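Local coordinates for protein V-type ATPase 116 kDa subunit (Meiothermus ruber, PDB 3RRK) that forms the cytoplasmic N-terminal part of a V-type ATPase membrane subunit, which as in its family probably takes part in rotary, ATP-driven proton transport, at residues A[109-114]-A[247-252]; A[74-79]-A[258-263]; A[116-121]-A[239-244]; A[69-74]-A[99-104]. All blocks are in the same frame, centred on the assembly; numbering follows the deposited sequence.

In the fold
All four contacts lie in the long helical part of this N-terminal domain, between a four-stranded sheet at one end and a three-stranded sheet at the other. Helices 56-79, 94-138 and 224-281 supply every segment. Contact 4 joins the first two of these helices and closes first along the chain. Contact 2 joins 56-79 to 224-281, and its centre is about 7 Å from that of contact 4. Contacts 1 and 3 both pair 94-138 with 224-281. Their centres are about 11 Å apart, and both are nested inside the loop closed by contact 2. The bundle has three helices at contacts 2 and 4. Helix 56-79 ends beside contact 1, and the antiparallel pair continues at contact 3.

Contact 1. Residues A[109-114]-A[247-252]; sequences EVLGKE and EEVARL
L111 of 109-114 points its side chain at E248 and V249 of 247-252. Its CG lies beside the backbone N and opposite the carbonyl carbon (chi1 -65°), and this carries both methyls out over the facing helix. The fork of the leucine straddles the first carbon of E248: CD1 and CD2 of L111 each lie 3.9 Å from E248 CB. The L111 and E248 side chains cross at about a right angle.

V249 comes at the leucine from another direction and reaches its base. V249 CG2 is 3.7 Å from L111 CB, while the other branch, CG1, packs near V78 O of helix 56-79. L252 adds a looser touch, with its CD2 4.5 Å from L111 CD1. It also packs on R107 and A108 of the opposite helix.

The glutamate offers the leucine its aliphatic root and not its carboxylate, because the chain of E248 bends at chi2 (-79°) and its polar end stays on its own helix. There E248 OE2 pairs with R251 NH1 at 2.6 Å in a salt bridge. The E248 carboxyl carbon lies at the edge of the R251 guanidinium, in its plane. On the outer side of the other helix, K113 NZ and E109 OE2 form a second salt bridge of 3.2 Å. Charges therefore stay outside while one leucine fills the middle. The axes of the two short segments pass 10.1 Å apart at 145°. This is antiparallel helix packing around an apolar seam, as found in long helical bundles such as the one that joins the two lobes of this domain.

Contact 2. Residues A[74-79]-A[258-263]; sequences QSLTVV and EALIAL
L76 and S75 of 74-79 pack against L260 of 258-263, where two antiparallel helices of the three-helix bundle meet. The axes of the two short segments approach to 10.0 Å at 146°. The close part is built on L260. Its side chain and that of L76 slide past each other in opposite directions, with L76 CD2 3.6 Å from L260 CB. The L260 methyls reach further, to S75: CD2 of L260 is 3.7 Å and CD1 is 3.8 Å from S75 CB. S75, L76 and L260 are all buried. L260 also rests on L101 of helix 94-138, so it fills the space where three helices come together. With an alanine here L76 would still meet the CB, but the loss of both methyls would probably open a gap against S75 and L101.

The contact is looser toward I261, which is partly exposed. I261 crosses L76 at about a right angle and offers only its CG1, 3.9 Å from L76 CD2. Loop residues help to cover this side: L81 and T83 touch L76, and S86 touches I261. Helix 224-281 has a kink here, where the amides of E258 and A259 make no bond to the preceding turn.

S75 is the one polar side chain in the tight part. Its hydroxyl lies beside its own backbone N (chi1 -54°) and hydrogen-bonds to Q71 O, one turn earlier in its helix. S75 OG also lies 4.1 Å from L260 CD2, roughly at right angles to that bond.

Contact 3. Residues A[116-121]-A[239-244]; sequences AALEEE and PEELVG
Helices 116-121 and 239-244 run antiparallel, with the axes of the two short segments 9.6 Å apart at 152° and L118 CA closest to L242 CA, at 6.3 Å. The two leucines point at each other but meet low on one side: L242 CD1 is 4.1 Å from L118 CB. L242 has its CG opposite the backbone N (chi1 -177°), and its two methyls divide the work. CD1 goes to L118, while CD2 lies 4.0 Å from E119 CG. The E119 chain is extended and crosses L242 at about a right angle, so its aliphatic part flanks the leucine.

L118 sends CD2 the other way, to E241. That methyl lies 3.7 Å from E241 CB and 3.6 Å from E241 OE1, and the two side chains again cross at about a right angle. The carboxylate of E241 is not left against carbon alone. E241 OE1 forms a salt bridge with R234, about two turns back on its own helix. E121 also binds R234, through OE2. One arginine thus serves two acids whose OE1 atoms stand 5.5 Å apart, and it probably eases their mutual repulsion.

L118 is wrapped further by A238 and I245, and L242 by R115 and I122. The contact is partly buried and joins helix 94-138 to helix 224-281. It lies beyond helix 56-79, on the way to the three-stranded sheet.

Contact 4. Residues A[69-74]-A[99-104]; sequences VSQAEQ and AVLRPV
L101 has CG opposite the backbone N (chi1 175°), which sends its CD2 across to Q71 on helix 56-79. Q71 has CG beside the backbone N (chi1 -74°) and then runs extended, which brings its amide to that methyl. L101 CD2 is therefore covered twice by Q71, at 3.6 Å by CB and at 3.5 Å by NE2. The other methyl, L101 CD1, turns to A72, whose CB is 4.5 Å away.

The R102 guanidinium lies near the Q71 amide, with the two planes tilted against each other. Q71 NE2 and R102 NH2 are both donors and do not bond. This neighbour is doubtful, because R102 has two conformers. In the conformer given, its NH1 bonds to S106 OG on its own helix. Cut back to an alanine, position 71 would keep the CB contact, but L101 CD2 would probably lose the cover of the amide, leaving a gap there.

The axes of the two short segments are 10.1 Å apart at 43°, so the two helices run roughly the same way. Helix 224-281 closes the inner side of the contact: V104 touches L260 and S256, and V69 touches A267. The contact lies in the three-helix part of the bundle, on the side of the four-stranded sheet.

Contact 1. Residues A[109-114]-A[247-252]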
loop_
_atom_site.group_PDB
_atom_site.type_symbol
_atom_site.label_atom_id
_atom_site.label_comp_id
_atom_site.label_asym_id
_atom_site.label_seq_id
_atom_site.Cartn_x
_atom_site.Cartn_y
_atom_site.Cartn_z
ATOM N N GLU A 109 -9.188 -0.108 -6.647
ATOM C CA GLU A 109 -8.944 -0.728 -5.350
ATOM C C GLU A 109 -9.121 -2.237 -5.426
ATOM O O GLU A 109 -8.306 -2.997 -4.900
ATOM C CB GLU A 109 -9.834 -0.139 -4.266
ATOM C CG GLU A 109 -9.346 -0.452 -2.859
ATOM C CD GLU A 109 -10.430 -0.251 -1.807
ATOM O OE1 GLU A 109 -11.611 -0.069 -2.193
ATOM O OE2 GLU A 109 -10.107 -0.289 -0.595
ATOM N N VAL A 110 -10.185 -2.650 -6.103
ATOM C CA VAL A 110 -10.554 -4.051 -6.247
ATOM C C VAL A 110 -9.542 -4.787 -7.129
ATOM O O VAL A 110 -8.987 -5.800 -6.733
ATOM C CB VAL A 110 -12.002 -4.167 -6.813
ATOM C CG1 VAL A 110 -12.260 -5.517 -7.438
ATOM C CG2 VAL A 110 -13.022 -3.856 -5.722
ATOM N N LEU A 111 -9.287 -4.268 -8.319
ATOM C CA LEU A 111 -8.274 -4.854 -9.196
ATOM C C LEU A 111 -6.932 -5.023 -8.510
ATOM O O LEU A 111 -6.344 -6.098 -8.572
ATOM C CB LEU A 111 -8.112 -4.014 -10.452
ATOM C CG LEU A 111 -9.407 -4.066 -11.263
ATOM C CD1 LEU A 111 -9.378 -3.136 -12.465
ATOM C CD2 LEU A 111 -9.663 -5.501 -11.682
ATOM N N GLY A 112 -6.454 -3.969 -7.852
ATOM C CA GLY A 112 -5.160 -4.009 -7.201
ATOM C C GLY A 112 -5.097 -5.061 -6.110
ATOM O O GLY A 112 -4.050 -5.674 -5.885
ATOM N N LYS A 113 -6.219 -5.272 -5.426
ATOM C CA LYS A 113 -6.271 -6.266 -4.359
ATOM C C LYS A 113 -6.267 -7.680 -4.926
ATOM O O LYS A 113 -5.642 -8.589 -4.375
ATOM C CB LYS A 113 -7.493 -6.053 -3.459
ATOM C CG LYS A 113 -7.261 -5.055 -2.321
ATOM C CD LYS A 113 -8.525 -4.835 -1.494
ATOM C CE LYS A 113 -8.326 -3.774 -0.410
ATOM N NZ LYS A 113 -9.636 -3.338 0.171
ATOM N N GLU A 114 -6.948 -7.863 -6.045
ATOM C CA GLU A 114 -7.039 -9.179 -6.615
ATOM C C GLU A 114 -5.686 -9.576 -7.163
ATOM O O GLU A 114 -5.187 -10.655 -6.841
ATOM C CB GLU A 114 -8.117 -9.228 -7.700
ATOM C CG GLU A 114 -8.415 -10.642 -8.180
ATOM C CD GLU A 114 -8.772 -11.572 -7.030
ATOM O OE1 GLU A 114 -9.562 -11.141 -6.164
ATOM O OE2 GLU A 114 -8.255 -12.716 -6.985
ATOM N N GLU A 247 -5.357 -7.234 -17.708
ATOM C CA GLU A 247 -6.008 -6.618 -18.860
ATOM C C GLU A 247 -7.013 -5.566 -18.401
ATOM O O GLU A 247 -7.163 -4.516 -19.017
ATOM C CB GLU A 247 -6.640 -7.675 -19.774
ATOM C CG GLU A 247 -5.587 -8.592 -20.444
ATOM C CD GLU A 247 -6.179 -9.671 -21.369
ATOM O OE1 GLU A 247 -7.381 -10.001 -21.223
ATOM O OE2 GLU A 247 -5.435 -10.188 -22.246
ATOM N N GLU A 248 -7.676 -5.846 -17.291
ATOM C CA GLU A 248 -8.584 -4.891 -16.683
ATOM C C GLU A 248 -7.826 -3.663 -16.172
ATOM O O GLU A 248 -8.273 -2.529 -16.325
ATOM C CB GLU A 248 -9.306 -5.564 -15.521
ATOM C CG GLU A 248 -10.406 -6.485 -15.947
ATOM C CD GLU A 248 -11.657 -5.721 -16.316
ATOM O OE1 GLU A 248 -12.308 -5.166 -15.395
ATOM O OE2 GLU A 248 -11.972 -5.666 -17.528
ATOM N N VAL A 249 -6.688 -3.908 -15.534
ATOM C CA VAL A 249 -5.865 -2.833 -15.038
ATOM C C VAL A 249 -5.337 -1.963 -16.193
ATOM O O VAL A 249 -5.438 -0.735 -16.148
ATOM C CB VAL A 249 -4.728 -3.374 -14.140
ATOM C CG1 VAL A 249 -3.805 -2.246 -13.707
ATOM C CG2 VAL A 249 -5.324 -4.086 -12.909
ATOM N N ALA A 250 -4.809 -2.601 -17.233
ATOM C CA ALA A 250 -4.402 -1.883 -18.442
ATOM C C ALA A 250 -5.542 -1.039 -18.985
ATOM O O ALA A 250 -5.380 0.145 -19.251
ATOM C CB ALA A 250 -3.910 -2.846 -19.511
ATOM N N ARG A 251 -6.705 -1.652 -19.145
ATOM C CA ARG A 251 -7.874 -0.936 -19.637
ATOM C C ARG A 251 -8.195 0.281 -18.768
ATOM O O ARG A 251 -8.585 1.326 -19.271
ATOM C CB ARG A 251 -9.062 -1.885 -19.743
ATOM C CG ARG A 251 -10.367 -1.240 -20.154
ATOM C CD ARG A 251 -11.449 -2.297 -20.347
ATOM N NE ARG A 251 -11.064 -3.281 -21.363
ATOM C CZ ARG A 251 -10.845 -4.576 -21.129
ATOM N NH1 ARG A 251 -10.983 -5.077 -19.904
ATOM N NH2 ARG A 251 -10.497 -5.380 -22.130
ATOM N N LEU A 252 -7.996 0.166 -17.465
ATOM C CA LEU A 252 -8.292 1.285 -16.584
ATOM C C LEU A 252 -7.257 2.408 -16.772
ATOM O O LEU A 252 -7.586 3.592 -16.702
ATOM C CB LEU A 252 -8.359 0.822 -15.132
ATOM C CG LEU A 252 -8.812 1.866 -14.112
ATOM C CD1 LEU A 252 -10.183 2.366 -14.468
ATOM C CD2 LEU A 252 -8.803 1.319 -12.692
#

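Contact 2. Residues A[74-79]-A[258-263]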
loop_
_atom_site.group_PDB
_atom_site.type_symbol
_atom_site.label_atom_id
_atom_site.label_comp_id
_atom_site.label_asym_id
_atom_site.label_seq_id
_atom_site.Cartn_x
_atom_site.Cartn_y
_atom_site.Cartn_z
ATOM N N GLN A 74 -3.923 6.533 -4.656
ATOM C CA GLN A 74 -4.164 5.110 -4.547
ATOM C C GLN A 74 -4.418 4.503 -5.935
ATOM O O GLN A 74 -3.848 3.470 -6.264
ATOM C CB GLN A 74 -5.293 4.830 -3.543
ATOM C CG GLN A 74 -5.848 3.406 -3.557
ATOM C CD GLN A 74 -7.109 3.269 -4.419
ATOM O OE1 GLN A 74 -7.138 2.495 -5.377
ATOM N NE2 GLN A 74 -8.152 4.024 -4.074
ATOM N N SER A 75 -5.236 5.158 -6.758
ATOM C CA SER A 75 -5.514 4.652 -8.099
ATOM C C SER A 75 -4.288 4.621 -9.013
ATOM O O SER A 75 -4.057 3.635 -9.712
ATOM C CB SER A 75 -6.662 5.417 -8.761
ATOM O OG SER A 75 -7.812 5.409 -7.928
ATOM N N LEU A 76 -3.498 5.692 -8.997
ATOM C CA LEU A 76 -2.323 5.788 -9.855
ATOM C C LEU A 76 -1.296 4.711 -9.502
ATOM O O LEU A 76 -0.664 4.110 -10.384
ATOM C CB LEU A 76 -1.723 7.187 -9.769
ATOM C CG LEU A 76 -2.544 8.272 -10.472
ATOM C CD1 LEU A 76 -2.118 9.645 -9.976
ATOM C CD2 LEU A 76 -2.421 8.185 -11.985
ATOM N N THR A 77 -1.169 4.443 -8.206
ATOM C CA THR A 77 -0.314 3.367 -7.725
ATOM C C THR A 77 -0.675 2.015 -8.321
ATOM O O THR A 77 0.189 1.297 -8.843
ATOM C CB THR A 77 -0.355 3.272 -6.197
ATOM O OG1 THR A 77 0.254 4.446 -5.634
ATOM C CG2 THR A 77 0.401 2.041 -5.729
ATOM N N VAL A 78 -1.957 1.684 -8.265
ATOM C CA VAL A 78 -2.454 0.424 -8.821
ATOM C C VAL A 78 -2.188 0.331 -10.301
ATOM O O VAL A 78 -1.887 -0.732 -10.841
ATOM C CB VAL A 78 -3.974 0.294 -8.597
ATOM C CG1 VAL A 78 -4.568 -0.869 -9.401
ATOM C CG2 VAL A 78 -4.250 0.153 -7.128
ATOM N N VAL A 79 -2.308 1.470 -10.952
ATOM C CA VAL A 79 -2.248 1.542 -12.400
ATOM C C VAL A 79 -0.800 1.599 -12.846
ATOM O O VAL A 79 -0.457 1.153 -13.937
ATOM C CB VAL A 79 -3.098 2.739 -12.894
ATOM C CG1 VAL A 79 -2.444 3.474 -14.009
ATOM C CG2 VAL A 79 -4.476 2.250 -13.287
ATOM N N GLU A 258 -4.747 9.414 -17.500
ATOM C CA GLU A 258 -4.528 10.843 -17.648
ATOM C C GLU A 258 -5.461 11.691 -16.772
ATOM O O GLU A 258 -5.035 12.687 -16.185
ATOM C CB GLU A 258 -4.618 11.258 -19.129
ATOM C CG GLU A 258 -4.521 12.745 -19.358
ATOM C CD GLU A 258 -4.886 13.139 -20.782
ATOM O OE1 GLU A 258 -5.664 12.386 -21.419
ATOM O OE2 GLU A 258 -4.401 14.197 -21.260
ATOM N N ALA A 259 -6.730 11.302 -16.689
ATOM C CA ALA A 259 -7.684 12.036 -15.862
ATOM C C ALA A 259 -7.270 12.007 -14.399
ATOM O O ALA A 259 -7.430 12.995 -13.668
ATOM C CB ALA A 259 -9.078 11.484 -16.030
ATOM N N LEU A 260 -6.709 10.882 -13.977
ATOM C CA LEU A 260 -6.381 10.717 -12.568
ATOM C C LEU A 260 -5.337 11.737 -12.224
ATOM O O LEU A 260 -5.464 12.470 -11.253
ATOM C CB LEU A 260 -5.884 9.300 -12.276
ATOM C CG LEU A 260 -6.966 8.211 -12.114
ATOM C CD1 LEU A 260 -6.381 6.811 -12.232
ATOM C CD2 LEU A 260 -7.688 8.335 -10.804
ATOM N N ILE A 261 -4.318 11.794 -13.071
ATOM C CA ILE A 261 -3.216 12.732 -12.943
ATOM C C ILE A 261 -3.708 14.173 -12.872
ATOM O O ILE A 261 -3.298 14.932 -12.000
ATOM C CB ILE A 261 -2.218 12.545 -14.106
ATOM C CG1 ILE A 261 -1.227 11.433 -13.768
ATOM C CG2 ILE A 261 -1.444 13.819 -14.385
ATOM C CD1 ILE A 261 -0.318 11.079 -14.917
ATOM N N ALA A 262 -4.595 14.552 -13.782
ATOM C CA ALA A 262 -5.164 15.900 -13.759
ATOM C C ALA A 262 -6.002 16.179 -12.503
ATOM O O ALA A 262 -6.117 17.324 -12.078
ATOM C CB ALA A 262 -5.998 16.120 -14.981
ATOM N N LEU A 263 -6.627 15.136 -11.948
ATOM C CA LEU A 263 -7.405 15.259 -10.719
ATOM C C LEU A 263 -6.463 15.452 -9.545
ATOM O O LEU A 263 -6.661 16.318 -8.693
ATOM C CB LEU A 263 -8.242 13.990 -10.490
ATOM C CG LEU A 263 -9.417 13.844 -11.462
ATOM C CD1 LEU A 263 -9.807 12.377 -11.680
ATOM C CD2 LEU A 263 -10.601 14.711 -11.029
#

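Contact 3. Residues A[116-121]-A[239-244]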
loop_
_atom_site.group_PDB
_atom_site.type_symbol
_atom_site.label_atom_id
_atom_site.label_comp_id
_atom_site.label_asym_id
_atom_site.label_seq_id
_atom_site.Cartn_x
_atom_site.Cartn_y
_atom_site.Cartn_z
ATOM N N ALA A 116 -2.691 -8.530 -6.432
ATOM C CA ALA A 116 -1.778 -8.880 -5.346
ATOM C C ALA A 116 -2.048 -10.268 -4.754
ATOM O O ALA A 116 -1.110 -11.001 -4.441
ATOM C CB ALA A 116 -1.785 -7.801 -4.233
ATOM N N ALA A 117 -3.319 -10.626 -4.585
ATOM C CA ALA A 117 -3.665 -11.944 -4.024
ATOM C C ALA A 117 -3.222 -13.059 -4.958
ATOM O O ALA A 117 -2.649 -14.052 -4.517
ATOM C CB ALA A 117 -5.148 -12.054 -3.738
ATOM N N LEU A 118 -3.465 -12.879 -6.250
ATOM C CA LEU A 118 -2.949 -13.804 -7.249
ATOM C C LEU A 118 -1.431 -13.906 -7.256
ATOM O O LEU A 118 -0.902 -15.003 -7.273
ATOM C CB LEU A 118 -3.493 -13.459 -8.629
ATOM C CG LEU A 118 -4.977 -13.836 -8.725
ATOM C CD1 LEU A 118 -5.790 -12.747 -9.395
ATOM C CD2 LEU A 118 -5.159 -15.190 -9.421
ATOM N N GLU A 119 -0.722 -12.783 -7.218
ATOM C CA GLU A 119 0.734 -12.844 -7.279
ATOM C C GLU A 119 1.318 -13.538 -6.054
ATOM O O GLU A 119 2.278 -14.294 -6.165
ATOM C CB GLU A 119 1.336 -11.454 -7.456
ATOM C CG GLU A 119 0.914 -10.754 -8.734
ATOM C CD GLU A 119 1.370 -9.306 -8.778
ATOM O OE1 GLU A 119 1.741 -8.762 -7.712
ATOM O OE2 GLU A 119 1.353 -8.710 -9.876
ATOM N N GLU A 120 0.730 -13.286 -4.891
ATOM C CA GLU A 120 1.202 -13.902 -3.653
ATOM C C GLU A 120 0.901 -15.398 -3.682
ATOM O O GLU A 120 1.655 -16.211 -3.143
ATOM C CB GLU A 120 0.542 -13.248 -2.430
ATOM C CG GLU A 120 1.438 -12.304 -1.620
ATOM C CD GLU A 120 1.680 -10.931 -2.279
ATOM O OE1 GLU A 120 2.693 -10.781 -3.007
ATOM O OE2 GLU A 120 0.876 -9.996 -2.048
ATOM N N GLU A 121 -0.207 -15.751 -4.327
ATOM C CA GLU A 121 -0.635 -17.133 -4.440
ATOM C C GLU A 121 0.353 -17.913 -5.304
ATOM O O GLU A 121 0.859 -18.969 -4.916
ATOM C CB GLU A 121 -2.045 -17.173 -5.059
ATOM C CG GLU A 121 -2.934 -18.392 -4.687
ATOM C CD GLU A 121 -4.411 -18.192 -5.053
ATOM O OE1 GLU A 121 -4.714 -17.416 -5.989
ATOM O OE2 GLU A 121 -5.271 -18.811 -4.392
ATOM N N PRO A 239 -2.502 -18.337 -13.005
ATOM C CA PRO A 239 -1.770 -17.555 -14.002
ATOM C C PRO A 239 -2.694 -16.933 -15.044
ATOM O O PRO A 239 -2.415 -15.843 -15.539
ATOM C CB PRO A 239 -0.848 -18.588 -14.642
ATOM C CG PRO A 239 -0.659 -19.616 -13.576
ATOM C CD PRO A 239 -1.983 -19.708 -12.891
ATOM N N GLU A 240 -3.787 -17.606 -15.366
ATOM C CA GLU A 240 -4.697 -17.066 -16.362
ATOM C C GLU A 240 -5.631 -16.017 -15.757
ATOM O O GLU A 240 -5.997 -15.046 -16.415
ATOM C CB GLU A 240 -5.480 -18.179 -17.059
ATOM C CG GLU A 240 -6.495 -17.669 -18.085
ATOM C CD GLU A 240 -5.877 -16.814 -19.194
ATOM O OE1 GLU A 240 -4.722 -17.084 -19.599
ATOM O OE2 GLU A 240 -6.559 -15.868 -19.665
ATOM N N GLU A 241 -6.010 -16.204 -14.502
ATOM C CA GLU A 241 -6.833 -15.205 -13.830
ATOM C C GLU A 241 -6.053 -13.901 -13.690
ATOM O O GLU A 241 -6.624 -12.818 -13.697
ATOM C CB GLU A 241 -7.295 -15.697 -12.449
ATOM C CG GLU A 241 -8.135 -16.961 -12.489
ATOM C CD GLU A 241 -8.364 -17.580 -11.125
ATOM O OE1 GLU A 241 -8.315 -16.853 -10.111
ATOM O OE2 GLU A 241 -8.593 -18.804 -11.074
ATOM N N LEU A 242 -4.742 -14.018 -13.551
ATOM C CA LEU A 242 -3.900 -12.848 -13.391
ATOM C C LEU A 242 -3.851 -12.088 -14.719
ATOM O O LEU A 242 -3.933 -10.863 -14.755
ATOM C CB LEU A 242 -2.502 -13.265 -12.941
ATOM C CG LEU A 242 -1.506 -12.145 -12.656
ATOM C CD1 LEU A 242 -2.111 -11.144 -11.702
ATOM C CD2 LEU A 242 -0.221 -12.718 -12.085
ATOM N N VAL A 243 -3.743 -12.827 -15.814
ATOM C CA VAL A 243 -3.765 -12.208 -17.124
ATOM C C VAL A 243 -4.995 -11.316 -17.260
ATOM O O VAL A 243 -4.889 -10.130 -17.572
ATOM C CB VAL A 243 -3.706 -13.267 -18.239
ATOM C CG1 VAL A 243 -4.093 -12.660 -19.575
ATOM C CG2 VAL A 243 -2.302 -13.849 -18.313
ATOM N N GLY A 244 -6.158 -11.883 -16.992
ATOM C CA GLY A 244 -7.402 -11.135 -17.032
ATOM C C GLY A 244 -7.459 -9.916 -16.128
ATOM O O GLY A 244 -7.968 -8.870 -16.526
#

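Contact 4. Residues A[69-74]-A[99-104]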
loop_
_atom_site.group_PDB
_atom_site.type_symbol
_atom_site.label_atom_id
_atom_site.label_comp_id
_atom_site.label_asym_id
_atom_site.label_seq_id
_atom_site.Cartn_x
_atom_site.Cartn_y
_atom_site.Cartn_z
ATOM N N VAL A 69 -7.288 13.777 -3.327
ATOM C CA VAL A 69 -5.850 13.537 -3.426
ATOM C C VAL A 69 -5.516 12.077 -3.113
ATOM O O VAL A 69 -4.814 11.399 -3.857
ATOM C CB VAL A 69 -5.036 14.457 -2.487
ATOM C CG1 VAL A 69 -3.632 13.901 -2.289
ATOM C CG2 VAL A 69 -4.995 15.884 -3.021
ATOM N N SER A 70 -6.022 11.595 -1.995
ATOM C CA SER A 70 -5.713 10.242 -1.555
ATOM C C SER A 70 -6.249 9.147 -2.497
ATOM O O SER A 70 -5.571 8.168 -2.760
ATOM C CB SER A 70 -6.217 10.054 -0.129
ATOM O OG SER A 70 -6.639 8.727 0.081
ATOM N N GLN A 71 -7.454 9.322 -3.027
ATOM C CA GLN A 71 -8.021 8.329 -3.944
ATOM C C GLN A 71 -7.337 8.283 -5.304
ATOM O O GLN A 71 -7.225 7.218 -5.915
ATOM C CB GLN A 71 -9.510 8.575 -4.163
ATOM C CG GLN A 71 -10.405 8.204 -3.014
ATOM C CD GLN A 71 -11.761 8.900 -3.101
ATOM O OE1 GLN A 71 -12.315 9.310 -2.082
ATOM N NE2 GLN A 71 -12.295 9.045 -4.316
ATOM N N ALA A 72 -6.915 9.441 -5.801
ATOM C CA ALA A 72 -6.177 9.471 -7.052
ATOM C C ALA A 72 -4.797 8.821 -6.867
ATOM O O ALA A 72 -4.383 8.012 -7.694
ATOM C CB ALA A 72 -6.054 10.891 -7.579
ATOM N N GLU A 73 -4.093 9.160 -5.786
ATOM C CA GLU A 73 -2.815 8.502 -5.508
ATOM C C GLU A 73 -2.992 6.993 -5.473
ATOM O O GLU A 73 -2.313 6.258 -6.176
ATOM C CB GLU A 73 -2.193 8.988 -4.200
ATOM C CG GLU A 73 -1.432 10.307 -4.364
ATOM C CD GLU A 73 -0.888 10.885 -3.047
ATOM O OE1 GLU A 73 -1.201 10.341 -1.954
ATOM O OE2 GLU A 73 -0.147 11.896 -3.116
ATOM N N GLN A 74 -3.923 6.533 -4.656
ATOM C CA GLN A 74 -4.164 5.110 -4.547
ATOM C C GLN A 74 -4.418 4.503 -5.935
ATOM O O GLN A 74 -3.848 3.470 -6.264
ATOM C CB GLN A 74 -5.293 4.830 -3.543
ATOM C CG GLN A 74 -5.848 3.406 -3.557
ATOM C CD GLN A 74 -7.109 3.269 -4.419
ATOM O OE1 GLN A 74 -7.138 2.495 -5.377
ATOM N NE2 GLN A 74 -8.152 4.024 -4.074
ATOM N N ALA A 99 -17.138 12.935 -8.864
ATOM C CA ALA A 99 -18.048 12.053 -9.611
ATOM C C ALA A 99 -17.283 11.235 -10.634
ATOM O O ALA A 99 -17.661 10.106 -10.945
ATOM C CB ALA A 99 -19.165 12.856 -10.288
ATOM N N VAL A 100 -16.208 11.821 -11.152
ATOM C CA VAL A 100 -15.341 11.173 -12.131
ATOM C C VAL A 100 -14.435 10.120 -11.490
ATOM O O VAL A 100 -14.059 9.146 -12.132
ATOM C CB VAL A 100 -14.480 12.236 -12.891
ATOM C CG1 VAL A 100 -13.368 11.590 -13.736
ATOM C CG2 VAL A 100 -15.379 13.091 -13.754
ATOM N N LEU A 101 -14.122 10.303 -10.216
ATOM C CA LEU A 101 -13.091 9.515 -9.558
ATOM C C LEU A 101 -13.600 8.316 -8.752
ATOM O O LEU A 101 -12.894 7.320 -8.642
ATOM C CB LEU A 101 -12.251 10.427 -8.657
ATOM C CG LEU A 101 -11.169 9.792 -7.779
ATOM C CD1 LEU A 101 -10.061 9.198 -8.659
ATOM C CD2 LEU A 101 -10.585 10.843 -6.798
ATOM N N ARG A 102 -14.802 8.407 -8.192
ATOM C CA ARG A 102 -15.306 7.326 -7.344
ATOM C C ARG A 102 -15.310 5.961 -8.029
ATOM O O ARG A 102 -14.782 4.993 -7.490
ATOM C CB ARG A 102 -16.697 7.646 -6.797
ATOM C CG ARG A 102 -16.687 8.072 -5.352
ATOM C CD ARG A 102 -16.816 6.892 -4.415
ATOM N NE ARG A 102 -15.867 5.816 -4.695
ATOM C CZ ARG A 102 -14.710 5.641 -4.063
ATOM N NH1 ARG A 102 -13.935 4.622 -4.394
ATOM N NH2 ARG A 102 -14.320 6.482 -3.111
ATOM N N PRO A 103 -15.902 5.878 -9.224
ATOM C CA PRO A 103 -15.968 4.589 -9.905
ATOM C C PRO A 103 -14.574 4.060 -10.205
ATOM O O PRO A 103 -14.312 2.865 -10.048
ATOM C CB PRO A 103 -16.679 4.930 -11.220
ATOM C CG PRO A 103 -17.360 6.227 -10.971
ATOM C CD PRO A 103 -16.471 6.960 -10.041
ATOM N N VAL A 104 -13.703 4.952 -10.662
ATOM C CA VAL A 104 -12.337 4.610 -10.995
ATOM C C VAL A 104 -11.538 4.154 -9.772
ATOM O O VAL A 104 -10.812 3.171 -9.825
ATOM C CB VAL A 104 -11.622 5.820 -11.637
ATOM C CG1 VAL A 104 -10.133 5.544 -11.786
ATOM C CG2 VAL A 104 -12.261 6.148 -12.976
#